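Local coordinates for protein cyclodipeptide synthetase (Mycobacterium tuberculosis, PDB 2X9Q) that probably makes cyclo(L-tyrosyl-L-tyrosyl), the precursor of mycocyclosin, by joining the tyrosyl groups of two tyrosyl-tRNA(Tyr) molecules without using ATP, at residues A[120-123]-A[124-128]; A[168-171]-A[172-175]; A[195-198]-A[199-203]; A[224-227]-A[228-232]; A[231-234]-A[235-239]. All blocks are in the same frame, centred on the assembly; numbering follows the deposited sequence.

Along the chain the five contacts follow in order, and only contacts 4 and 5 overlap, sharing C231 and A232 on helix 220-244. That helix links the set. Contact 1, at the start of helix 122-128, touches contact 4, their centres about 10 Å apart. Contact 2, the turn after edge strand 165-169, meets contact 5 through M170 and F173 with centres about 12 Å apart, while contact 3 on helix 194-210 packs Q201 against M227 of contact 4. Contacts 2 and 3 lie farthest apart, about 26 Å between centres. The probable substrate-binding run 229-233 therefore sits on a helix that contacts 1, 2 and 3 all touch, beside the parallel strands of a Rossmann-like sheet.

Contact 1. Residues A[120-123]-A[124-128]; sequences VHVA and ESYEA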
loop_
_atom_site.group_PDB
_atom_site.type_symbol
_atom_site.label_atom_id
_atom_site.label_comp_id
_atom_site.label_asym_id
_atom_site.label_seq_id
_atom_site.Cartn_x
_atom_site.Cartn_y
_atom_site.Cartn_z
ATOM N N VAL A 120 -6.901 -5.791 -7.988
ATOM C CA VAL A 120 -7.881 -4.969 -8.708
ATOM C C VAL A 120 -7.069 -4.052 -9.629
ATOM O O VAL A 120 -5.932 -3.668 -9.282
ATOM C CB VAL A 120 -8.728 -4.090 -7.729
ATOM C CG1 VAL A 120 -9.874 -4.976 -7.089
ATOM C CG2 VAL A 120 -7.801 -3.389 -6.680
ATOM N N HIS A 121 -7.626 -3.738 -10.803
ATOM C CA HIS A 121 -6.953 -2.941 -11.824
ATOM C C HIS A 121 -5.648 -3.532 -12.345
ATOM O O HIS A 121 -4.881 -2.787 -12.971
ATOM C CB HIS A 121 -6.753 -1.439 -11.389
ATOM C CG HIS A 121 -8.035 -0.822 -10.903
ATOM N ND1 HIS A 121 -9.053 -0.475 -11.758
ATOM C CD2 HIS A 121 -8.476 -0.549 -9.649
ATOM C CE1 HIS A 121 -10.073 0.003 -11.057
ATOM N NE2 HIS A 121 -9.759 -0.072 -9.775
ATOM N N VAL A 122 -5.396 -4.825 -12.081
ATOM C CA VAL A 122 -4.202 -5.495 -12.603
ATOM C C VAL A 122 -4.300 -5.800 -14.112
ATOM O O VAL A 122 -3.425 -5.442 -14.915
ATOM C CB VAL A 122 -3.875 -6.763 -11.746
ATOM C CG1 VAL A 122 -2.648 -7.475 -12.314
ATOM C CG2 VAL A 122 -3.581 -6.248 -10.311
ATOM N N ALA A 123 -5.375 -6.423 -14.517
ATOM C CA ALA A 123 -5.626 -6.684 -15.981
ATOM C C ALA A 123 -5.636 -5.318 -16.714
ATOM O O ALA A 123 -5.106 -5.170 -17.795
ATOM C CB ALA A 123 -7.049 -7.364 -16.165
ATOM N N GLU A 124 -6.314 -4.333 -16.148
ATOM C CA GLU A 124 -6.351 -2.995 -16.821
ATOM C C GLU A 124 -4.984 -2.380 -17.044
ATOM O O GLU A 124 -4.784 -1.720 -18.055
ATOM C CB GLU A 124 -7.266 -2.010 -16.064
ATOM C CG GLU A 124 -8.729 -2.441 -16.128
ATOM C CD GLU A 124 -9.186 -3.586 -15.059
ATOM O OE1 GLU A 124 -8.411 -4.329 -14.330
ATOM O OE2 GLU A 124 -10.426 -3.725 -14.951
ATOM N N SER A 125 -4.065 -2.546 -16.087
ATOM C CA SER A 125 -2.732 -2.044 -16.251
ATOM C C SER A 125 -1.998 -2.761 -17.344
ATOM O O SER A 125 -1.171 -2.152 -18.027
ATOM C CB SER A 125 -1.860 -2.232 -14.942
ATOM O OG SER A 125 -2.647 -1.777 -13.852
ATOM N N TYR A 126 -2.136 -4.065 -17.400
ATOM C CA TYR A 126 -1.466 -4.839 -18.496
ATOM C C TYR A 126 -2.029 -4.411 -19.883
ATOM O O TYR A 126 -1.291 -4.302 -20.903
ATOM C CB TYR A 126 -1.705 -6.371 -18.254
ATOM C CG TYR A 126 -1.102 -6.874 -17.007
ATOM C CD1 TYR A 126 -0.077 -6.142 -16.335
ATOM C CD2 TYR A 126 -1.516 -8.077 -16.450
ATOM C CE1 TYR A 126 0.497 -6.622 -15.081
ATOM C CE2 TYR A 126 -0.953 -8.577 -15.298
ATOM C CZ TYR A 126 0.048 -7.876 -14.617
ATOM O OH TYR A 126 0.550 -8.424 -13.457
ATOM N N GLU A 127 -3.324 -4.201 -19.959
ATOM C CA GLU A 127 -3.896 -3.695 -21.230
ATOM C C GLU A 127 -3.283 -2.328 -21.579
ATOM O O GLU A 127 -2.953 -2.067 -22.740
ATOM C CB GLU A 127 -5.382 -3.416 -21.045
ATOM C CG GLU A 127 -6.240 -4.462 -21.586
ATOM C CD GLU A 127 -7.688 -4.040 -21.778
ATOM O OE1 GLU A 127 -8.058 -3.401 -22.818
ATOM O OE2 GLU A 127 -8.427 -4.485 -20.918
ATOM N N ALA A 128 -3.198 -1.432 -20.579
ATOM C CA ALA A 128 -2.682 -0.094 -20.851
ATOM C C ALA A 128 -1.214 -0.210 -21.260
ATOM O O ALA A 128 -0.717 0.652 -21.954
ATOM C CB ALA A 128 -2.893 0.872 -19.608
#
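With chi1 at -47°, S125 sets its OG beside its own backbone N, and both atoms turn back to the carbonyl of H121, the N-cap residue of helix 122-128. The hydroxyl donates to H121 O at 2.6 Å from S125 OG, lying in the carbonyl plane. S125 N reaches the same H121 O at 3.2 Å, from above that plane. A second pair follows one residue on: V122 has CG1 anti to its backbone N (chi1 179°), a position that carries this methyl to the tyrosine, 3.6 Å from V122 CG1 to Y126 CZ. The ring also carries V122 O over one face, toward its rim, while Y126 N binds V122 O at 3.1 Å. E124 folds its carboxylate back, and E124 OE1 comes to 3.2 Å from H121 CA. Beyond this turn, V225 of helix 220-244 covers S125 and E124. The side chain of Y126 touches K139, a possible aminoacyl-tRNA-binding residue. Two donors from a single serine thus hold the H121 carbonyl in the first turn, and the tyrosine is met along its length: V122 O lies over the ring near CG, and V122 CG1 sits by the hydroxyl end, where N143 is hydrogen-bonded to Y126 OH.

Contact 2. Residues A[168-171]-A[172-175]; sequences RPMS and EFQS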
loop_
_atom_site.group_PDB
_atom_site.type_symbol
_atom_site.label_atom_id
_atom_site.label_comp_id
_atom_site.label_asym_id
_atom_site.label_seq_id
_atom_site.Cartn_x
_atom_site.Cartn_y
_atom_site.Cartn_z
ATOM N N ARG A 168 -5.082 -10.977 2.880
ATOM C CA ARG A 168 -6.342 -10.932 2.147
ATOM C C ARG A 168 -6.195 -10.074 0.906
ATOM O O ARG A 168 -5.292 -9.277 0.851
ATOM C CB ARG A 168 -7.468 -10.403 2.992
ATOM C CG ARG A 168 -7.433 -8.929 3.185
ATOM C CD ARG A 168 -8.429 -8.534 4.343
ATOM N NE ARG A 168 -7.766 -8.690 5.639
ATOM C CZ ARG A 168 -8.390 -8.691 6.832
ATOM N NH1 ARG A 168 -9.697 -8.547 6.930
ATOM N NH2 ARG A 168 -7.694 -8.845 7.936
ATOM N N PRO A 169 -7.099 -10.260 -0.063
ATOM C CA PRO A 169 -6.994 -9.427 -1.256
ATOM C C PRO A 169 -7.548 -8.025 -1.021
ATOM O O PRO A 169 -8.509 -7.839 -0.252
ATOM C CB PRO A 169 -7.874 -10.172 -2.283
ATOM C CG PRO A 169 -8.948 -10.883 -1.436
ATOM C CD PRO A 169 -8.312 -11.128 -0.058
HETATM N N MSE A 170 -7.014 -7.040 -1.755
HETATM C CA MSE A 170 -7.513 -5.704 -1.669
HETATM C C MSE A 170 -9.039 -5.629 -1.974
HETATM O O MSE A 170 -9.797 -4.812 -1.332
HETATM C CB MSE A 170 -6.679 -4.764 -2.662
HETATM C CG MSE A 170 -7.137 -3.209 -2.555
HETATM SE SE MSE A 170 -6.646 -2.570 -0.720
HETATM C CE MSE A 170 -4.722 -2.526 -0.990
ATOM N N SER A 171 -9.533 -6.441 -2.913
ATOM C CA SER A 171 -10.983 -6.450 -3.288
ATOM C C SER A 171 -11.872 -6.845 -2.130
ATOM O O SER A 171 -13.007 -6.514 -2.121
ATOM C CB SER A 171 -11.315 -7.492 -4.438
ATOM O OG SER A 171 -10.830 -8.771 -4.033
ATOM N N GLU A 172 -11.371 -7.587 -1.177
ATOM C CA GLU A 172 -12.212 -7.952 -0.037
ATOM C C GLU A 172 -12.692 -6.706 0.767
ATOM O O GLU A 172 -13.767 -6.738 1.388
ATOM C CB GLU A 172 -11.367 -8.815 0.898
ATOM C CG GLU A 172 -12.138 -9.434 2.020
ATOM C CD GLU A 172 -11.419 -10.683 2.576
ATOM O OE1 GLU A 172 -11.165 -11.708 1.831
ATOM O OE2 GLU A 172 -11.120 -10.608 3.771
ATOM N N PHE A 173 -11.900 -5.630 0.748
ATOM C CA PHE A 173 -12.297 -4.368 1.424
ATOM C C PHE A 173 -13.441 -3.640 0.741
ATOM O O PHE A 173 -14.068 -2.766 1.340
ATOM C CB PHE A 173 -11.078 -3.455 1.643
ATOM C CG PHE A 173 -10.042 -4.069 2.563
ATOM C CD1 PHE A 173 -10.356 -4.331 3.873
ATOM C CD2 PHE A 173 -8.796 -4.409 2.109
ATOM C CE1 PHE A 173 -9.391 -4.903 4.743
ATOM C CE2 PHE A 173 -7.823 -5.001 2.956
ATOM C CZ PHE A 173 -8.094 -5.216 4.253
ATOM N N GLN A 174 -13.816 -4.042 -0.476
ATOM C CA GLN A 174 -14.952 -3.378 -1.127
ATOM C C GLN A 174 -16.262 -3.613 -0.391
ATOM O O GLN A 174 -17.217 -2.852 -0.505
ATOM C CB GLN A 174 -15.004 -3.754 -2.628
ATOM C CG GLN A 174 -13.677 -3.214 -3.324
ATOM C CD GLN A 174 -13.423 -3.693 -4.785
ATOM O OE1 GLN A 174 -14.016 -4.671 -5.256
ATOM N NE2 GLN A 174 -12.539 -2.991 -5.489
ATOM N N SER A 175 -16.338 -4.642 0.426
ATOM C CA SER A 175 -17.552 -4.735 1.206
ATOM C C SER A 175 -17.417 -4.112 2.626
ATOM O O SER A 175 -18.332 -4.241 3.460
ATOM C CB SER A 175 -17.900 -6.191 1.325
ATOM O OG SER A 175 -17.014 -6.778 2.224
#
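The turn that leaves edge strand 165-169 brings R168 against E172 and F173, and lays M170 next to E233, a possibly catalytic residue. The guanidinium of R168 is nearly parallel to the F173 ring, their planes 17° apart, though the closest touch is made lower down, R168 CD to F173 CZ at 3.3 Å. E172, extended with CG anti to its backbone N (chi1 -172°), lies across R168; its OE2 is 3.4 Å from R168 CD and 4.0 Å from R168 NH1, too far for a salt bridge. The arginine's salt bridge goes instead to D114. On the other branch, E172 OE1 rests 3.5 Å from P169 CD. Selenomethionine M170 makes an oblique Met-aromatic contact, SE to F173 CD2 4.0 Å, while its end also touches E233 and L236. The backbone is tied by three successive i to i+3 bonds: E172 N to P169 O (3.0 Å), F173 N to M170 O (3.1 Å) and Q174 N to S171 O. S171 OG binds D119. A strand whose carboxyl end borders the site and then crosses into a helix is a feature of Rossmann-like folds; here the turn follows strand 165-169 and precedes helix 177-192.

Contact 3. Residues A[195-198]-A[199-203]; sequences DMRA and VCQDL. Unlike the reference sequence in segment 195-198: M196 (reference Leu).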
loop_
_atom_site.group_PDB
_atom_site.type_symbol
_atom_site.label_atom_id
_atom_site.label_comp_id
_atom_site.label_asym_id
_atom_site.label_seq_id
_atom_site.Cartn_x
_atom_site.Cartn_y
_atom_site.Cartn_z
ATOM N N ASP A 195 -7.552 21.501 -8.515
ATOM C CA ASP A 195 -6.167 21.734 -8.061
ATOM C C ASP A 195 -5.616 20.480 -7.343
ATOM O O ASP A 195 -4.525 20.053 -7.582
ATOM C CB ASP A 195 -6.054 22.955 -7.136
ATOM C CG ASP A 195 -6.616 24.257 -7.810
ATOM O OD1 ASP A 195 -6.330 24.482 -8.984
ATOM O OD2 ASP A 195 -7.329 25.016 -7.145
HETATM N N MSE A 196 -6.429 19.913 -6.488
HETATM C CA MSE A 196 -6.072 18.656 -5.829
HETATM C C MSE A 196 -5.878 17.549 -6.829
HETATM O O MSE A 196 -4.871 16.810 -6.797
HETATM C CB MSE A 196 -7.149 18.273 -4.779
HETATM C CG MSE A 196 -6.613 17.257 -3.780
HETATM SE SE MSE A 196 -7.999 15.967 -3.398
HETATM C CE MSE A 196 -7.730 15.536 -5.219
ATOM N N ARG A 197 -6.817 17.426 -7.761
ATOM C CA ARG A 197 -6.617 16.480 -8.840
ATOM C C ARG A 197 -5.310 16.672 -9.628
ATOM O O ARG A 197 -4.641 15.683 -10.051
ATOM C CB ARG A 197 -7.829 16.546 -9.809
ATOM C CG ARG A 197 -7.778 15.476 -10.925
ATOM C CD ARG A 197 -9.155 15.406 -11.716
ATOM N NE ARG A 197 -9.344 16.662 -12.476
ATOM C CZ ARG A 197 -10.265 17.633 -12.305
ATOM N NH1 ARG A 197 -11.253 17.642 -11.336
ATOM N NH2 ARG A 197 -10.147 18.647 -13.139
ATOM N N ALA A 198 -4.988 17.933 -9.937
ATOM C CA ALA A 198 -3.717 18.192 -10.735
ATOM C C ALA A 198 -2.461 17.749 -9.956
ATOM O O ALA A 198 -1.538 17.137 -10.514
ATOM C CB ALA A 198 -3.642 19.735 -11.064
ATOM N N VAL A 199 -2.430 18.068 -8.658
ATOM C CA VAL A 199 -1.325 17.567 -7.804
ATOM C C VAL A 199 -1.236 16.058 -7.859
ATOM O O VAL A 199 -0.152 15.561 -8.083
ATOM C CB VAL A 199 -1.397 18.137 -6.357
ATOM C CG1 VAL A 199 -0.168 17.597 -5.449
ATOM C CG2 VAL A 199 -1.318 19.703 -6.487
ATOM N N CYS A 200 -2.381 15.353 -7.676
ATOM C CA CYS A 200 -2.382 13.872 -7.766
ATOM C C CYS A 200 -1.946 13.404 -9.150
ATOM O O CYS A 200 -1.220 12.415 -9.227
ATOM C CB CYS A 200 -3.773 13.299 -7.395
ATOM S SG CYS A 200 -4.185 13.609 -5.688
ATOM N N GLN A 201 -2.323 14.095 -10.251
ATOM C CA GLN A 201 -1.843 13.631 -11.593
ATOM C C GLN A 201 -0.356 13.812 -11.729
ATOM O O GLN A 201 0.297 12.970 -12.355
ATOM C CB GLN A 201 -2.391 14.411 -12.811
ATOM C CG GLN A 201 -3.809 14.350 -13.035
ATOM C CD GLN A 201 -4.227 13.085 -13.784
ATOM O OE1 GLN A 201 -3.476 12.480 -14.622
ATOM N NE2 GLN A 201 -5.428 12.662 -13.470
ATOM N N ASP A 202 0.204 14.926 -11.180
ATOM C CA ASP A 202 1.622 15.108 -11.268
ATOM C C ASP A 202 2.293 13.928 -10.538
ATOM O O ASP A 202 3.301 13.389 -11.005
ATOM C CB ASP A 202 2.092 16.446 -10.618
ATOM C CG ASP A 202 3.490 16.836 -11.094
ATOM O OD1 ASP A 202 3.646 17.071 -12.327
ATOM O OD2 ASP A 202 4.435 16.886 -10.278
ATOM N N LEU A 203 1.796 13.608 -9.336
ATOM C CA LEU A 203 2.359 12.495 -8.511
ATOM C C LEU A 203 2.197 11.170 -9.273
ATOM O O LEU A 203 3.107 10.406 -9.306
ATOM C CB LEU A 203 1.660 12.470 -7.110
ATOM C CG LEU A 203 2.135 13.625 -6.198
ATOM C CD1 LEU A 203 1.354 13.747 -4.897
ATOM C CD2 LEU A 203 3.655 13.668 -5.868
#
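The shortest polar bond joins Q201 N to R197 O at 2.8 Å. Q201 also brings its side chain over the same oxygen, with Q201 CG 3.4 Å from R197 O. Its chi1 of -63° places CG beside the backbone N, and with the bend at chi2 the amide lies against M227 of helix 220-244. The neighbouring i to i+4 bonds follow: D202 N to A198 O at 2.9 Å, C200 N to M196 O at 3.0 Å and V199 N to D195 O at 3.1 Å. Of the four, that of Q201 is the shortest but also the most bent, with an N-H...O angle of 150°. V199 CG2 also lies 3.4 Å from D195 O.

On the flank turned to helices 177-192 and 260-263, selenomethionine M196 folds at chi2 and chi3 so that CE reaches forward to the next turn, M196 CE to C200 SG 4.1 Å. This is the one apolar side-chain touch of the turn. The polar ends look elsewhere: R197 NH1 binds L190 O of the preceding helix, and D202 OD1 forms a salt bridge with R206 one turn on.

Helix 194-210 thus packs by one flank. M196 and C200 meet L190 of helix 177-192 and M262 of helix 260-263, Q201 lies against M227 and E223 of helix 220-244, and V199, though largely exposed, also touches M262.

Contact 4. Residues A[224-227]-A[228-232]; sequences QVCM and DYICA
The side chain of D228 starts with CB 3.4 Å from V225 O, in the turn before. Its chi1 of -72° sets CG beside its own backbone N, which puts D228 CG 3.4 Å from Q224 O. At the tip, D228 OD1 takes a hydrogen bond from Q224 NE2 at 3.1 Å, while D228 OD2 lies 3.6 Å from Q224 O. The nitrogen comes from above the carboxylate plane, whereas the acceptor lies close to the plane of the glutamine amide; the two flat groups are turned 42° apart. Q224 reaches there by bending at chi2. Its backbone O also receives D228 N, so two bonds join the same pair of residues, one along the helix and one over its surface.

Two further i to i+4 pairs occupy the buried flank. C226 SG touches I230 CD1 at 3.7 Å, and selenomethionine M227, bent at chi2 and chi3, brings its SE to 4.1 Å from C231 SG. Helix 194-210 covers C226, M227 and I230, while helix 177-192 covers C231. The main-chain i to i+4 bonds run on through this stretch, such as C231 N to M227 O at 2.9 Å.

Y229 points its ring away from this turn, close to E233 and to S88, the probable nucleophile. The helix thus buries C226, M227, I230 and C231, while Y229 reaches the probable active site of this Rossmann-like fold, among the probable substrate-binding residues 229-233.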
loop_
_atom_site.group_PDB
_atom_site.type_symbol
_atom_site.label_atom_id
_atom_site.label_comp_id
_atom_site.label_asym_id
_atom_site.label_seq_id
_atom_site.Cartn_x
_atom_site.Cartn_y
_atom_site.Cartn_z
ATOM N N GLN A 224 -4.644 7.226 -16.287
ATOM C CA GLN A 224 -5.963 7.022 -15.720
ATOM C C GLN A 224 -6.035 5.656 -14.966
ATOM O O GLN A 224 -6.536 5.581 -13.862
ATOM C CB GLN A 224 -7.050 7.044 -16.815
ATOM C CG GLN A 224 -8.444 6.980 -16.143
ATOM C CD GLN A 224 -8.536 8.082 -14.989
ATOM O OE1 GLN A 224 -8.463 9.293 -15.286
ATOM N NE2 GLN A 224 -8.635 7.661 -13.704
ATOM N N VAL A 225 -5.485 4.582 -15.552
ATOM C CA VAL A 225 -5.543 3.283 -14.841
ATOM C C VAL A 225 -4.681 3.335 -13.566
ATOM O O VAL A 225 -5.079 2.810 -12.522
ATOM C CB VAL A 225 -5.130 2.117 -15.802
ATOM C CG1 VAL A 225 -4.845 0.788 -15.026
ATOM C CG2 VAL A 225 -6.246 1.996 -16.877
ATOM N N CYS A 226 -3.524 3.978 -13.643
ATOM C CA CYS A 226 -2.671 4.086 -12.463
ATOM C C CYS A 226 -3.396 4.897 -11.344
ATOM O O CYS A 226 -3.360 4.521 -10.170
ATOM C CB CYS A 226 -1.356 4.798 -12.833
ATOM S SG CYS A 226 -0.200 4.863 -11.491
HETATM N N MSE A 227 -4.056 5.981 -11.733
HETATM C CA MSE A 227 -4.907 6.747 -10.761
HETATM C C MSE A 227 -5.964 5.824 -10.148
HETATM O O MSE A 227 -6.237 5.874 -8.936
HETATM C CB MSE A 227 -5.545 7.962 -11.435
HETATM C CG MSE A 227 -6.494 8.847 -10.512
HETATM SE SE MSE A 227 -5.354 9.776 -9.196
HETATM C CE MSE A 227 -4.772 11.174 -10.573
ATOM N N ASP A 228 -6.575 4.949 -10.958
ATOM C CA ASP A 228 -7.598 4.055 -10.409
ATOM C C ASP A 228 -6.997 3.075 -9.395
ATOM O O ASP A 228 -7.612 2.777 -8.358
ATOM C CB ASP A 228 -8.291 3.240 -11.534
ATOM C CG ASP A 228 -9.226 4.088 -12.411
ATOM O OD1 ASP A 228 -9.601 5.237 -12.077
ATOM O OD2 ASP A 228 -9.557 3.586 -13.488
ATOM N N TYR A 229 -5.850 2.536 -9.731
ATOM C CA TYR A 229 -5.125 1.521 -8.955
ATOM C C TYR A 229 -4.726 2.159 -7.596
ATOM O O TYR A 229 -5.013 1.612 -6.549
ATOM C CB TYR A 229 -3.879 1.130 -9.771
ATOM C CG TYR A 229 -2.992 0.044 -9.185
ATOM C CD1 TYR A 229 -2.193 0.288 -8.037
ATOM C CD2 TYR A 229 -2.913 -1.249 -9.822
ATOM C CE1 TYR A 229 -1.339 -0.789 -7.480
ATOM C CE2 TYR A 229 -2.078 -2.323 -9.282
ATOM C CZ TYR A 229 -1.300 -2.077 -8.109
ATOM O OH TYR A 229 -0.499 -3.099 -7.588
ATOM N N ILE A 230 -4.209 3.389 -7.641
ATOM C CA ILE A 230 -3.760 4.130 -6.400
ATOM C C ILE A 230 -4.967 4.539 -5.552
ATOM O O ILE A 230 -4.955 4.395 -4.309
ATOM C CB ILE A 230 -2.955 5.341 -6.842
ATOM C CG1 ILE A 230 -1.512 4.871 -7.197
ATOM C CG2 ILE A 230 -2.901 6.387 -5.727
ATOM C CD1 ILE A 230 -0.779 5.991 -8.045
ATOM N N CYS A 231 -6.035 4.989 -6.203
ATOM C CA CYS A 231 -7.275 5.259 -5.483
ATOM C C CYS A 231 -7.867 4.023 -4.737
ATOM O O CYS A 231 -8.343 4.174 -3.611
ATOM C CB CYS A 231 -8.330 5.920 -6.380
ATOM S SG CYS A 231 -7.835 7.632 -6.791
ATOM N N ALA A 232 -7.795 2.825 -5.346
ATOM C CA ALA A 232 -8.202 1.615 -4.708
ATOM C C ALA A 232 -7.364 1.180 -3.468
ATOM O O ALA A 232 -7.928 0.598 -2.540
ATOM C CB ALA A 232 -8.244 0.450 -5.720
#

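Contact 5. Residues A[231-234]-A[235-239]; sequences CAEA and PLFLD
E233 and F237, one turn apart, run side by side in the same direction, the carboxylate and ring planes 35° apart. The carboxylate touches the ring loosely, E233 OE1 to F237 CE2 at 4.2 Å. Closer in, the ring turns its edge to the main chain, F237 CD2 lying 3.5 Å from E233 O near the ring plane. Both side chains set CG beside the backbone N, chi1 -67° for E233 and -75° for F237, and these like angles send both chains out of the helix in the same direction. The other carboxylate oxygen, E233 OE2, is hydrogen-bonded to T118 OG1, which helps position this probably catalytic glutamate.

P235 breaks the regular bonding between them. Having no N-H, it offers its CD 3.3 Å from C231 O, and the helix kinks here. The bonds across the kink are weak: L236 N to E233 O, and a forked pair in which A234 O meets F237 N at 2.8 Å and L238 N at 2.9 Å, both bent. L238 lies over the same oxygen, with L238 CG 3.3 Å from A234 O. A234 CB packs on the proline ring, 3.5 Å from P235 CD. A232 O, in the turn before, accepts Y179 OH.

The kinked part of helix 220-244 is enclosed by its neighbours: helix 177-192 covers A234 and P235, helix 260-263 meets F237 and L238, and M170, just after strand 165-169, lies on E233 and L236.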
loop_
_atom_site.group_PDB
_atom_site.type_symbol
_atom_site.label_atom_id
_atom_site.label_comp_id
_atom_site.label_asym_id
_atom_site.label_seq_id
_atom_site.Cartn_x
_atom_site.Cartn_y
_atom_site.Cartn_z
ATOM N N CYS A 231 -6.035 4.989 -6.203
ATOM C CA CYS A 231 -7.275 5.259 -5.483
ATOM C C CYS A 231 -7.867 4.023 -4.737
ATOM O O CYS A 231 -8.343 4.174 -3.611
ATOM C CB CYS A 231 -8.330 5.920 -6.380
ATOM S SG CYS A 231 -7.835 7.632 -6.791
ATOM N N ALA A 232 -7.795 2.825 -5.346
ATOM C CA ALA A 232 -8.202 1.615 -4.708
ATOM C C ALA A 232 -7.364 1.180 -3.468
ATOM O O ALA A 232 -7.928 0.598 -2.540
ATOM C CB ALA A 232 -8.244 0.450 -5.720
ATOM N N GLU A 233 -6.061 1.405 -3.464
ATOM C CA GLU A 233 -5.207 1.166 -2.279
ATOM C C GLU A 233 -5.329 2.288 -1.251
ATOM O O GLU A 233 -5.006 2.083 -0.071
ATOM C CB GLU A 233 -3.724 1.183 -2.681
ATOM C CG GLU A 233 -3.456 -0.014 -3.564
ATOM C CD GLU A 233 -1.991 -0.124 -4.009
ATOM O OE1 GLU A 233 -1.211 0.858 -3.748
ATOM O OE2 GLU A 233 -1.685 -1.191 -4.615
ATOM N N ALA A 234 -5.653 3.495 -1.713
ATOM C CA ALA A 234 -5.579 4.704 -0.830
ATOM C C ALA A 234 -6.306 4.582 0.561
ATOM O O ALA A 234 -5.797 5.090 1.537
ATOM C CB ALA A 234 -6.164 5.932 -1.563
ATOM N N PRO A 235 -7.508 3.965 0.648
ATOM C CA PRO A 235 -8.166 3.932 1.971
ATOM C C PRO A 235 -7.294 3.284 3.058
ATOM O O PRO A 235 -7.370 3.706 4.192
ATOM C CB PRO A 235 -9.440 3.146 1.724
ATOM C CG PRO A 235 -9.754 3.481 0.225
ATOM C CD PRO A 235 -8.411 3.456 -0.429
ATOM N N LEU A 236 -6.473 2.305 2.713
ATOM C CA LEU A 236 -5.522 1.700 3.657
ATOM C C LEU A 236 -4.373 2.606 3.985
ATOM O O LEU A 236 -3.726 2.470 5.100
ATOM C CB LEU A 236 -4.993 0.355 3.170
ATOM C CG LEU A 236 -5.975 -0.865 3.190
ATOM C CD1 LEU A 236 -5.142 -2.107 2.826
ATOM C CD2 LEU A 236 -6.637 -1.193 4.485
ATOM N N PHE A 237 -4.092 3.542 3.071
ATOM C CA PHE A 237 -3.065 4.565 3.384
ATOM C C PHE A 237 -3.626 5.734 4.157
ATOM O O PHE A 237 -2.852 6.501 4.632
ATOM C CB PHE A 237 -2.324 5.069 2.124
ATOM C CG PHE A 237 -1.364 4.100 1.634
ATOM C CD1 PHE A 237 -0.049 4.052 2.203
ATOM C CD2 PHE A 237 -1.751 3.152 0.671
ATOM C CE1 PHE A 237 0.915 3.106 1.733
ATOM C CE2 PHE A 237 -0.840 2.146 0.187
ATOM C CZ PHE A 237 0.517 2.107 0.713
ATOM N N LEU A 238 -4.956 5.895 4.178
ATOM C CA LEU A 238 -5.667 6.988 4.887
ATOM C C LEU A 238 -6.072 6.556 6.293
ATOM O O LEU A 238 -5.877 7.319 7.279
ATOM C CB LEU A 238 -6.946 7.376 4.106
ATOM C CG LEU A 238 -6.615 8.059 2.748
ATOM C CD1 LEU A 238 -7.888 8.082 1.868
ATOM C CD2 LEU A 238 -6.124 9.517 3.073
ATOM N N ASP A 239 -6.638 5.351 6.402
ATOM C CA ASP A 239 -7.300 4.983 7.683
ATOM C C ASP A 239 -7.515 3.499 7.885
ATOM O O ASP A 239 -8.672 3.054 8.091
ATOM C CB ASP A 239 -8.633 5.735 7.841
ATOM C CG ASP A 239 -9.009 5.933 9.339
ATOM O OD1 ASP A 239 -8.387 5.265 10.256
ATOM O OD2 ASP A 239 -9.867 6.789 9.642
#